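Local coordinates for epidermal growth factor receptor pathway substrate 8-like protein 1 (Mus musculus, PDB 2CY5) that probably binds short peptide motifs through its phosphotyrosine-binding (PTB) domain in signalling linked to the epidermal growth factor receptor, at residues 8-13 with 50-55; 14-19 with 44-49; 77-82 with 97-102. All blocks are in the same frame, centred on the assembly; numbering follows the deposited sequence.

Interaction 1 (8-13 with 50-55); sequences VSQYHV and EMLLRV
Val-13 lies opposite the selenomethionine Met-51 on the neighbouring antiparallel strand. The two form a hydrogen-bonded pair: Val-13 N gives to Met-51 O, and Met-51 N returns a bond of 2.7 Å to Val-13 O. A chi1 of -61° turns CG1 of Val-13 anti to the carbonyl carbon. CG2 is left between the backbone N and that carbonyl carbon, where it packs 4.1 Å from Leu-53 CB. Tyr-11 with Leu-53 and Ser-9 with Val-55 repeat the pairing along the strands. This is the junction of strands 9-20 and 49-55 in the antiparallel sheet of a PTB domain, which has the PH-like fold. Helix 118-133 lies against the face bearing Ser-9, Tyr-11, Val-13 and Val-55. Its Ile-122 touches Tyr-11 and Val-13, and its Asp-125 takes a hydrogen bond from Tyr-11 OH. Gln-10, His-12, Leu-52 and Arg-54 lie on the other face. As modelled, Leu-52 CD1 sits over one face of the His-12 ring, 3.9 Å from its centroid, in a CH-pi contact, and touches Gln-10 CB at 3.8 Å. Both side-chain torsions of Leu-52 are unusual, so the placement of this methyl is doubtful. At the edge of the His-12 ring, ND1 makes a weak hydrogen bond of 3.4 Å to Glu-50 OE2, with the carboxylate almost perpendicular to the ring. Gln-10 OE1 accepts from Arg-54 NH2 at 3.2 Å and, weakly, from Arg-54 NE. The amide and guanidinium are only 13° from coplanar. A leucine in place of Arg-54 would probably leave Gln-10 OE1 without both of these donors and its amide freer to turn. Arg-54 CD also lies 4.0 Å from Val-8 CG1.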
loop_
_atom_site.group_PDB
_atom_site.type_symbol
_atom_site.label_atom_id
_atom_site.label_comp_id
_atom_site.label_asym_id
_atom_site.label_seq_id
_atom_site.Cartn_x
_atom_site.Cartn_y
_atom_site.Cartn_z
ATOM N N VAL A 8 -21.813 -0.819 -11.638
ATOM C CA VAL A 8 -20.686 0.129 -11.378
ATOM C C VAL A 8 -21.257 1.398 -10.851
ATOM O O VAL A 8 -22.241 1.992 -11.496
ATOM C CB VAL A 8 -20.005 0.462 -12.685
ATOM C CG1 VAL A 8 -18.911 1.476 -12.442
ATOM C CG2 VAL A 8 -19.514 -0.822 -13.310
ATOM N N SER A 9 -20.809 1.834 -9.661
ATOM C CA SER A 9 -21.321 3.089 -9.204
ATOM C C SER A 9 -20.081 3.837 -8.701
ATOM O O SER A 9 -19.035 3.179 -8.315
ATOM C CB SER A 9 -22.241 2.875 -7.997
ATOM O OG SER A 9 -23.302 1.956 -8.215
ATOM N N GLN A 10 -20.189 5.143 -8.637
ATOM C CA GLN A 10 -19.122 6.028 -8.009
ATOM C C GLN A 10 -19.631 6.967 -7.009
ATOM O O GLN A 10 -20.792 7.427 -7.043
ATOM C CB GLN A 10 -18.351 6.903 -8.935
ATOM C CG GLN A 10 -18.914 6.930 -10.286
ATOM C CD GLN A 10 -18.056 7.807 -11.181
ATOM O OE1 GLN A 10 -17.101 7.323 -11.821
ATOM N NE2 GLN A 10 -18.339 9.120 -11.144
ATOM N N TYR A 11 -18.767 7.306 -6.081
ATOM C CA TYR A 11 -19.097 8.193 -5.000
ATOM C C TYR A 11 -17.898 9.142 -4.746
ATOM O O TYR A 11 -16.686 8.749 -4.963
ATOM C CB TYR A 11 -19.256 7.384 -3.734
ATOM C CG TYR A 11 -20.238 6.294 -3.948
ATOM C CD1 TYR A 11 -19.806 4.992 -4.313
ATOM C CD2 TYR A 11 -21.619 6.542 -3.784
ATOM C CE1 TYR A 11 -20.720 3.925 -4.498
ATOM C CE2 TYR A 11 -22.564 5.451 -3.931
ATOM C CZ TYR A 11 -22.119 4.183 -4.264
ATOM O OH TYR A 11 -22.924 3.126 -4.378
ATOM N N HIS A 12 -18.195 10.394 -4.477
ATOM C CA HIS A 12 -17.089 11.251 -4.088
ATOM C C HIS A 12 -16.916 11.062 -2.567
ATOM O O HIS A 12 -17.917 11.033 -1.815
ATOM C CB HIS A 12 -17.383 12.686 -4.359
ATOM C CG HIS A 12 -17.395 13.004 -5.822
ATOM N ND1 HIS A 12 -16.403 13.753 -6.421
ATOM C CD2 HIS A 12 -18.220 12.590 -6.809
ATOM C CE1 HIS A 12 -16.630 13.782 -7.715
ATOM N NE2 HIS A 12 -17.726 13.083 -7.973
ATOM N N VAL A 13 -15.644 10.895 -2.121
ATOM C CA VAL A 13 -15.437 10.782 -0.696
ATOM C C VAL A 13 -14.160 11.575 -0.385
ATOM O O VAL A 13 -13.435 11.913 -1.309
ATOM C CB VAL A 13 -15.142 9.257 -0.298
ATOM C CG1 VAL A 13 -16.346 8.391 -0.672
ATOM C CG2 VAL A 13 -13.905 8.816 -1.013
ATOM N N GLU A 50 -9.847 14.713 -1.285
ATOM C CA GLU A 50 -11.028 14.297 -2.029
ATOM C C GLU A 50 -10.694 13.277 -3.062
ATOM O O GLU A 50 -9.698 13.328 -3.715
ATOM C CB GLU A 50 -11.781 15.529 -2.657
ATOM C CG GLU A 50 -13.179 15.022 -3.214
ATOM C CD GLU A 50 -14.021 16.194 -3.823
ATOM O OE1 GLU A 50 -14.228 17.146 -3.045
ATOM O OE2 GLU A 50 -14.438 16.147 -5.017
HETATM N N MSE A 51 -11.538 12.248 -3.196
HETATM C CA MSE A 51 -11.263 11.209 -4.163
HETATM C C MSE A 51 -12.592 10.651 -4.667
HETATM O O MSE A 51 -13.648 10.776 -4.044
HETATM C CB MSE A 51 -10.563 9.989 -3.464
HETATM C CG MSE A 51 -9.115 10.076 -3.299
HETATM SE SE MSE A 51 -8.491 8.438 -2.383
HETATM C CE MSE A 51 -6.678 9.316 -2.245
ATOM N N LEU A 52 -12.491 9.979 -5.761
ATOM C CA LEU A 52 -13.614 9.242 -6.409
ATOM C C LEU A 52 -13.513 7.768 -6.101
ATOM O O LEU A 52 -12.580 7.105 -6.550
ATOM C CB LEU A 52 -13.468 9.306 -7.912
ATOM C CG LEU A 52 -14.756 9.330 -8.726
ATOM C CD1 LEU A 52 -16.006 9.722 -7.925
ATOM C CD2 LEU A 52 -14.477 10.371 -9.839
ATOM N N LEU A 53 -14.496 7.228 -5.379
ATOM C CA LEU A 53 -14.483 5.806 -5.026
ATOM C C LEU A 53 -15.490 5.050 -5.948
ATOM O O LEU A 53 -16.726 5.405 -6.049
ATOM C CB LEU A 53 -14.798 5.638 -3.506
ATOM C CG LEU A 53 -14.669 4.182 -2.996
ATOM C CD1 LEU A 53 -14.782 4.046 -1.429
ATOM C CD2 LEU A 53 -15.877 3.340 -3.487
ATOM N N ARG A 54 -14.953 4.147 -6.745
ATOM C CA ARG A 54 -15.737 3.386 -7.683
ATOM C C ARG A 54 -15.934 1.926 -7.339
ATOM O O ARG A 54 -15.004 1.216 -6.989
ATOM C CB ARG A 54 -15.170 3.637 -9.068
ATOM C CG ARG A 54 -15.969 2.926 -10.175
ATOM C CD ARG A 54 -15.384 3.081 -11.635
ATOM N NE ARG A 54 -15.359 4.491 -12.063
ATOM C CZ ARG A 54 -14.628 4.926 -13.108
ATOM N NH1 ARG A 54 -13.868 4.087 -13.838
ATOM N NH2 ARG A 54 -14.633 6.202 -13.431
ATOM N N VAL A 55 -17.212 1.456 -7.221
ATOM C CA VAL A 55 -17.426 0.026 -6.907
ATOM C C VAL A 55 -17.863 -0.677 -8.193
ATOM O O VAL A 55 -18.835 -0.206 -8.836
ATOM C CB VAL A 55 -18.503 -0.044 -5.920
ATOM C CG1 VAL A 55 -18.718 -1.415 -5.462
ATOM C CG2 VAL A 55 -18.113 0.924 -4.650
HETATM O O HOH W 1 -21.822 -0.638 -7.720
#

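Interaction 2 (14-19 with 44-49); sequences NHLVTF and GRVWAQ
His-15 and Gln-49 form an antiparallel hydrogen-bonded pair. His-15 N gives to Gln-49 O at 2.7 Å, and Gln-49 N gives to His-15 O at 3.0 Å. Segment 44-49 is the loop from helix 30-42 into strand 49-55, lying beside strand 9-20 of the PH-like PTB fold. Past this pair, toward Val-46, no direct hydrogen bond joins the segments. On its other side strand 9-20 has a classic beta bulge, in which Leu-16 and Val-17 both face Phe-111 of strand 108-114. A water fills in where the pairing stops: it donates to His-15 O and, at 2.7 Å, to Trp-47 O. It also bonds His-15 ND1 at 2.8 Å. The His-15 ring reaches this water in its own plane. Its CG lies anti to the backbone N (chi1 168°), which carries the ring along its own strand toward Thr-18. There NE2 is hydrogen-bonded to Thr-18 OG1 at 2.9 Å, so both ring nitrogens have partners. Thr-18 OG1 is also hydrogen-bonded to His-110 ND1, which probably steadies it as the ring's partner. Within the loop, Trp-47 NE1 donates to Gly-44 O. Gly-44 closes helix 30-42 in a Schellman motif. Leu-16 CD2 rests 3.9 Å from Ala-48 CB, which also touches Asn-14 CB. Val-46 touches both bulge residues: CG2 lies more loosely against Val-17 CB, and CG1 is 3.9 Å from Leu-16 CB.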
loop_
_atom_site.group_PDB
_atom_site.type_symbol
_atom_site.label_atom_id
_atom_site.label_comp_id
_atom_site.label_asym_id
_atom_site.label_seq_id
_atom_site.Cartn_x
_atom_site.Cartn_y
_atom_site.Cartn_z
ATOM N N ASN A 14 -13.869 11.696 0.895
ATOM C CA ASN A 14 -12.577 12.266 1.332
ATOM C C ASN A 14 -11.821 11.124 1.997
ATOM O O ASN A 14 -12.246 10.573 3.027
ATOM C CB ASN A 14 -12.856 13.320 2.453
ATOM C CG ASN A 14 -13.351 14.677 1.840
ATOM O OD1 ASN A 14 -13.092 14.943 0.772
ATOM N ND2 ASN A 14 -14.072 15.416 2.557
ATOM N N HIS A 15 -10.660 10.832 1.495
ATOM C CA HIS A 15 -9.884 9.799 2.225
ATOM C C HIS A 15 -9.335 10.465 3.477
ATOM O O HIS A 15 -8.838 11.630 3.408
ATOM C CB HIS A 15 -8.753 9.390 1.255
ATOM C CG HIS A 15 -7.724 8.563 1.971
ATOM N ND1 HIS A 15 -6.561 9.100 2.546
ATOM C CD2 HIS A 15 -7.709 7.235 2.273
ATOM C CE1 HIS A 15 -5.894 8.132 3.167
ATOM N NE2 HIS A 15 -6.561 6.986 3.014
ATOM N N LEU A 16 -9.393 9.856 4.627
ATOM C CA LEU A 16 -8.870 10.493 5.818
ATOM C C LEU A 16 -7.500 9.867 6.196
ATOM O O LEU A 16 -6.616 10.624 6.456
ATOM C CB LEU A 16 -9.770 10.265 6.996
ATOM C CG LEU A 16 -11.190 10.884 6.702
ATOM C CD1 LEU A 16 -12.028 10.700 8.038
ATOM C CD2 LEU A 16 -10.997 12.400 6.475
ATOM N N VAL A 17 -7.364 8.538 6.286
ATOM C CA VAL A 17 -6.063 7.935 6.722
ATOM C C VAL A 17 -6.077 6.419 6.330
ATOM O O VAL A 17 -7.177 5.827 6.112
ATOM C CB VAL A 17 -6.002 8.015 8.348
ATOM C CG1 VAL A 17 -6.786 6.889 9.043
ATOM C CG2 VAL A 17 -4.522 7.862 8.734
ATOM N N THR A 18 -4.890 5.836 6.081
ATOM C CA THR A 18 -4.718 4.424 5.882
ATOM C C THR A 18 -3.601 4.050 6.888
ATOM O O THR A 18 -2.533 4.778 6.939
ATOM C CB THR A 18 -4.258 4.183 4.528
ATOM O OG1 THR A 18 -5.293 4.484 3.568
ATOM C CG2 THR A 18 -3.837 2.675 4.394
ATOM N N PHE A 19 -3.747 3.018 7.692
ATOM C CA PHE A 19 -2.687 2.629 8.600
ATOM C C PHE A 19 -2.647 1.118 8.697
ATOM O O PHE A 19 -3.678 0.455 8.436
ATOM C CB PHE A 19 -2.861 3.350 9.981
ATOM C CG PHE A 19 -4.090 2.937 10.783
ATOM C CD1 PHE A 19 -4.160 1.728 11.385
ATOM C CD2 PHE A 19 -5.171 3.858 10.884
ATOM C CE1 PHE A 19 -5.342 1.352 12.142
ATOM C CE2 PHE A 19 -6.354 3.525 11.623
ATOM C CZ PHE A 19 -6.444 2.297 12.237
ATOM N N GLY A 44 -2.241 15.338 14.394
ATOM C CA GLY A 44 -2.034 16.062 13.136
ATOM C C GLY A 44 -1.706 15.144 11.970
ATOM O O GLY A 44 -1.085 15.565 10.933
ATOM N N ARG A 45 -2.120 13.870 12.082
ATOM C CA ARG A 45 -1.889 12.901 10.969
ATOM C C ARG A 45 -3.031 12.693 10.041
ATOM O O ARG A 45 -2.920 11.895 9.140
ATOM C CB ARG A 45 -1.530 11.506 11.537
ATOM C CG ARG A 45 -0.355 11.640 12.552
ATOM C CD ARG A 45 0.536 10.500 12.459
ATOM N NE ARG A 45 0.311 9.571 13.473
ATOM C CZ ARG A 45 0.736 8.298 13.408
ATOM N NH1 ARG A 45 1.436 7.845 12.347
ATOM N NH2 ARG A 45 0.389 7.440 14.373
ATOM N N VAL A 46 -4.139 13.389 10.210
ATOM C CA VAL A 46 -5.276 13.109 9.336
ATOM C C VAL A 46 -5.547 14.304 8.490
ATOM O O VAL A 46 -5.813 15.357 9.048
ATOM C CB VAL A 46 -6.485 12.773 10.238
ATOM C CG1 VAL A 46 -7.776 12.575 9.415
ATOM C CG2 VAL A 46 -6.190 11.477 11.046
ATOM N N TRP A 47 -5.517 14.191 7.179
ATOM C CA TRP A 47 -5.836 15.336 6.328
ATOM C C TRP A 47 -6.710 14.802 5.164
ATOM O O TRP A 47 -6.295 13.929 4.433
ATOM C CB TRP A 47 -4.558 16.024 5.732
ATOM C CG TRP A 47 -3.691 16.597 6.860
ATOM C CD1 TRP A 47 -2.783 15.872 7.674
ATOM C CD2 TRP A 47 -3.793 17.912 7.476
ATOM N NE1 TRP A 47 -2.355 16.663 8.750
ATOM C CE2 TRP A 47 -2.935 17.891 8.660
ATOM C CE3 TRP A 47 -4.500 19.084 7.158
ATOM C CZ2 TRP A 47 -2.797 19.026 9.511
ATOM C CZ3 TRP A 47 -4.352 20.217 8.022
ATOM C CH2 TRP A 47 -3.500 20.169 9.177
ATOM N N ALA A 48 -7.919 15.347 5.073
ATOM C CA ALA A 48 -8.942 14.988 4.094
ATOM C C ALA A 48 -8.529 15.244 2.690
ATOM O O ALA A 48 -8.094 16.354 2.272
ATOM C CB ALA A 48 -10.285 15.723 4.469
ATOM N N GLN A 49 -8.609 14.222 1.897
ATOM C CA GLN A 49 -8.227 14.372 0.489
ATOM C C GLN A 49 -9.344 13.899 -0.329
ATOM O O GLN A 49 -9.721 12.730 -0.204
ATOM C CB GLN A 49 -6.992 13.559 0.201
ATOM C CG GLN A 49 -6.587 13.563 -1.256
ATOM C CD GLN A 49 -5.184 12.901 -1.462
ATOM O OE1 GLN A 49 -4.243 13.165 -0.686
ATOM N NE2 GLN A 49 -5.039 12.063 -2.515
HETATM O O HOH W 2 -5.760 11.751 2.900
#

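Interaction 3 (77-82 with 97-102); sequences DAIVRC and LVCQEP
A classic beta bulge marks this part of the beta hairpin made by strands 79-85 and 94-99. Val-80 and Arg-81 both face Val-98, and the register shifts by one residue between Ile-79 and Arg-81. Val-98 O is gripped by two donors, Val-80 N at 2.8 Å and Arg-81 N at 3.2 Å. Both stand somewhat out of the carbonyl plane. Val-98 N in turn gives to Arg-81 O at 2.8 Å. Before the bulge, Gln-100 N donates to Ala-78 O at 2.9 Å, which ties the short 3-10 turn ahead of strand 79-85 to the other segment. The side chains work on two faces. On the buried one, Leu-97 CD2 wedges between two residues of the other strand. It lies 3.8 Å from Ile-79 CG2 and 3.8 Å from Cys-82 CB, and it also meets Cys-82 SG. Leu-97 CG is anti to the carbonyl carbon (chi1 -81°), and from there CD2 can reach both neighbours. Cys-99 SG lies more loosely against Ile-79 CG1. At the bulge, Val-80 CG2 lies 3.5 Å from Val-98 CG1 as modelled. The nearly eclipsed chi1 of Val-80, -16°, makes the placement of its side chain doubtful. Val-98 CG2 lies 3.9 Å from Arg-81 CB. Strand 79-85 is the outermost strand within the chain on this side of the sheet. The edge of strand 79-85 and helix 118-133 probably form the peptide groove, as in other PTB domains. Helix 118-133 packs on the buried face, with Leu-130 against Ile-79 and Ile-126 against Cys-82. Strand 94-99 has strand 108-114 on its other side, where Leu-97 touches Phe-112 and Cys-99 touches His-110.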
loop_
_atom_site.group_PDB
_atom_site.type_symbol
_atom_site.label_atom_id
_atom_site.label_comp_id
_atom_site.label_asym_id
_atom_site.label_seq_id
_atom_site.Cartn_x
_atom_site.Cartn_y
_atom_site.Cartn_z
ATOM N N ASP A 77 -11.388 -9.681 -3.792
ATOM C CA ASP A 77 -10.741 -10.785 -3.020
ATOM C C ASP A 77 -9.835 -10.237 -1.863
ATOM O O ASP A 77 -9.638 -10.898 -0.900
ATOM C CB ASP A 77 -9.802 -11.527 -4.000
ATOM C CG ASP A 77 -9.405 -12.828 -3.486
ATOM O OD1 ASP A 77 -8.468 -13.426 -4.066
ATOM O OD2 ASP A 77 -10.080 -13.227 -2.491
ATOM N N ALA A 78 -9.244 -9.027 -2.061
ATOM C CA ALA A 78 -8.415 -8.305 -1.092
ATOM C C ALA A 78 -9.231 -7.633 0.014
ATOM O O ALA A 78 -8.682 -7.296 1.036
ATOM C CB ALA A 78 -7.587 -7.209 -1.870
ATOM N N ILE A 79 -10.536 -7.422 -0.105
ATOM C CA ILE A 79 -11.272 -6.741 1.020
ATOM C C ILE A 79 -11.674 -7.680 2.123
ATOM O O ILE A 79 -12.394 -8.611 1.896
ATOM C CB ILE A 79 -12.526 -5.983 0.371
ATOM C CG1 ILE A 79 -11.953 -5.085 -0.719
ATOM C CG2 ILE A 79 -13.337 -5.240 1.368
ATOM C CD1 ILE A 79 -13.011 -4.247 -1.437
ATOM N N VAL A 80 -11.317 -7.445 3.351
ATOM C CA VAL A 80 -11.604 -8.418 4.342
ATOM C C VAL A 80 -12.729 -7.891 5.124
ATOM O O VAL A 80 -13.378 -8.661 5.762
ATOM C CB VAL A 80 -10.341 -8.792 5.249
ATOM C CG1 VAL A 80 -9.006 -8.341 4.650
ATOM C CG2 VAL A 80 -10.340 -7.998 6.501
ATOM N N ARG A 81 -12.965 -6.582 5.137
ATOM C CA ARG A 81 -14.107 -6.055 5.897
ATOM C C ARG A 81 -14.553 -4.668 5.423
ATOM O O ARG A 81 -13.686 -3.791 5.099
ATOM C CB ARG A 81 -13.814 -5.864 7.365
ATOM C CG ARG A 81 -15.137 -5.547 8.033
ATOM C CD ARG A 81 -15.190 -5.966 9.543
ATOM N NE ARG A 81 -16.434 -5.585 10.166
ATOM C CZ ARG A 81 -16.549 -5.345 11.449
ATOM N NH1 ARG A 81 -15.490 -5.498 12.255
ATOM N NH2 ARG A 81 -17.686 -4.804 11.888
ATOM N N CYS A 82 -15.880 -4.368 5.505
ATOM C CA CYS A 82 -16.273 -3.017 5.091
ATOM C C CYS A 82 -17.355 -2.607 6.079
ATOM O O CYS A 82 -18.279 -3.402 6.243
ATOM C CB CYS A 82 -16.849 -3.098 3.647
ATOM S SG CYS A 82 -17.471 -1.453 3.196
ATOM N N LEU A 97 -12.718 0.515 5.488
ATOM C CA LEU A 97 -12.410 -0.665 4.629
ATOM C C LEU A 97 -11.111 -1.337 5.137
ATOM O O LEU A 97 -10.095 -0.662 5.318
ATOM C CB LEU A 97 -12.172 -0.315 3.139
ATOM C CG LEU A 97 -13.285 -0.107 2.196
ATOM C CD1 LEU A 97 -12.625 0.452 0.858
ATOM C CD2 LEU A 97 -13.872 -1.493 1.938
ATOM N N VAL A 98 -11.149 -2.623 5.433
ATOM C CA VAL A 98 -9.891 -3.276 5.824
ATOM C C VAL A 98 -9.529 -4.110 4.606
ATOM O O VAL A 98 -10.382 -4.906 4.116
ATOM C CB VAL A 98 -10.137 -4.172 7.008
ATOM C CG1 VAL A 98 -8.726 -4.993 7.402
ATOM C CG2 VAL A 98 -10.855 -3.380 8.133
ATOM N N CYS A 99 -8.270 -4.017 4.064
ATOM C CA CYS A 99 -7.893 -4.806 2.889
ATOM C C CYS A 99 -6.629 -5.639 3.333
ATOM O O CYS A 99 -5.889 -5.223 4.296
ATOM C CB CYS A 99 -7.459 -3.853 1.801
ATOM S SG CYS A 99 -8.941 -2.956 1.387
ATOM N N GLN A 100 -6.395 -6.743 2.661
ATOM C CA GLN A 100 -5.119 -7.531 2.928
ATOM C C GLN A 100 -4.593 -7.633 1.526
ATOM O O GLN A 100 -5.138 -8.408 0.670
ATOM C CB GLN A 100 -5.440 -8.956 3.489
ATOM C CG GLN A 100 -4.117 -9.909 3.585
ATOM C CD GLN A 100 -3.020 -9.158 4.378
ATOM O OE1 GLN A 100 -2.067 -8.598 3.820
ATOM N NE2 GLN A 100 -3.176 -9.117 5.649
ATOM N N GLU A 101 -3.687 -6.754 1.172
ATOM C CA GLU A 101 -3.101 -6.796 -0.171
ATOM C C GLU A 101 -2.127 -8.054 -0.168
ATOM O O GLU A 101 -1.424 -8.394 0.880
ATOM C CB GLU A 101 -2.319 -5.557 -0.439
ATOM C CG GLU A 101 -3.203 -4.348 -0.556
ATOM C CD GLU A 101 -2.407 -3.130 -0.917
ATOM O OE1 GLU A 101 -1.578 -3.229 -1.851
ATOM O OE2 GLU A 101 -2.594 -2.051 -0.277
ATOM N N PRO A 102 -2.108 -8.806 -1.286
ATOM C CA PRO A 102 -1.241 -10.032 -1.410
ATOM C C PRO A 102 0.260 -9.842 -1.088
ATOM O O PRO A 102 0.887 -10.624 -0.347
ATOM C CB PRO A 102 -1.421 -10.445 -2.898
ATOM C CG PRO A 102 -1.552 -9.034 -3.639
ATOM C CD PRO A 102 -2.580 -8.339 -2.627
#

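Interactions 1 and 2 use successive parts of strand 9-20, and their centres are about 16 Å apart. They touch directly: Glu-50 CA lies 3.5 Å from Asn-14 OD1, and Met-51 SE lies 3.8 Å from His-15 CB. Along the chain, interaction 2 is nested inside the loop that interaction 1 closes. Interaction 3 follows later in the same sheet, its centre about 17 Å from that of interaction 1 and 18 Å from that of interaction 2. It lies on the edge strand that probably borders the peptide groove, whereas interactions 1 and 2 lie elsewhere in the sheet. The calcium ion, bound by Ala-6 and Asp-125, is about 4 Å from the Ser-9 side chain and about 12 Å from that of Cys-82.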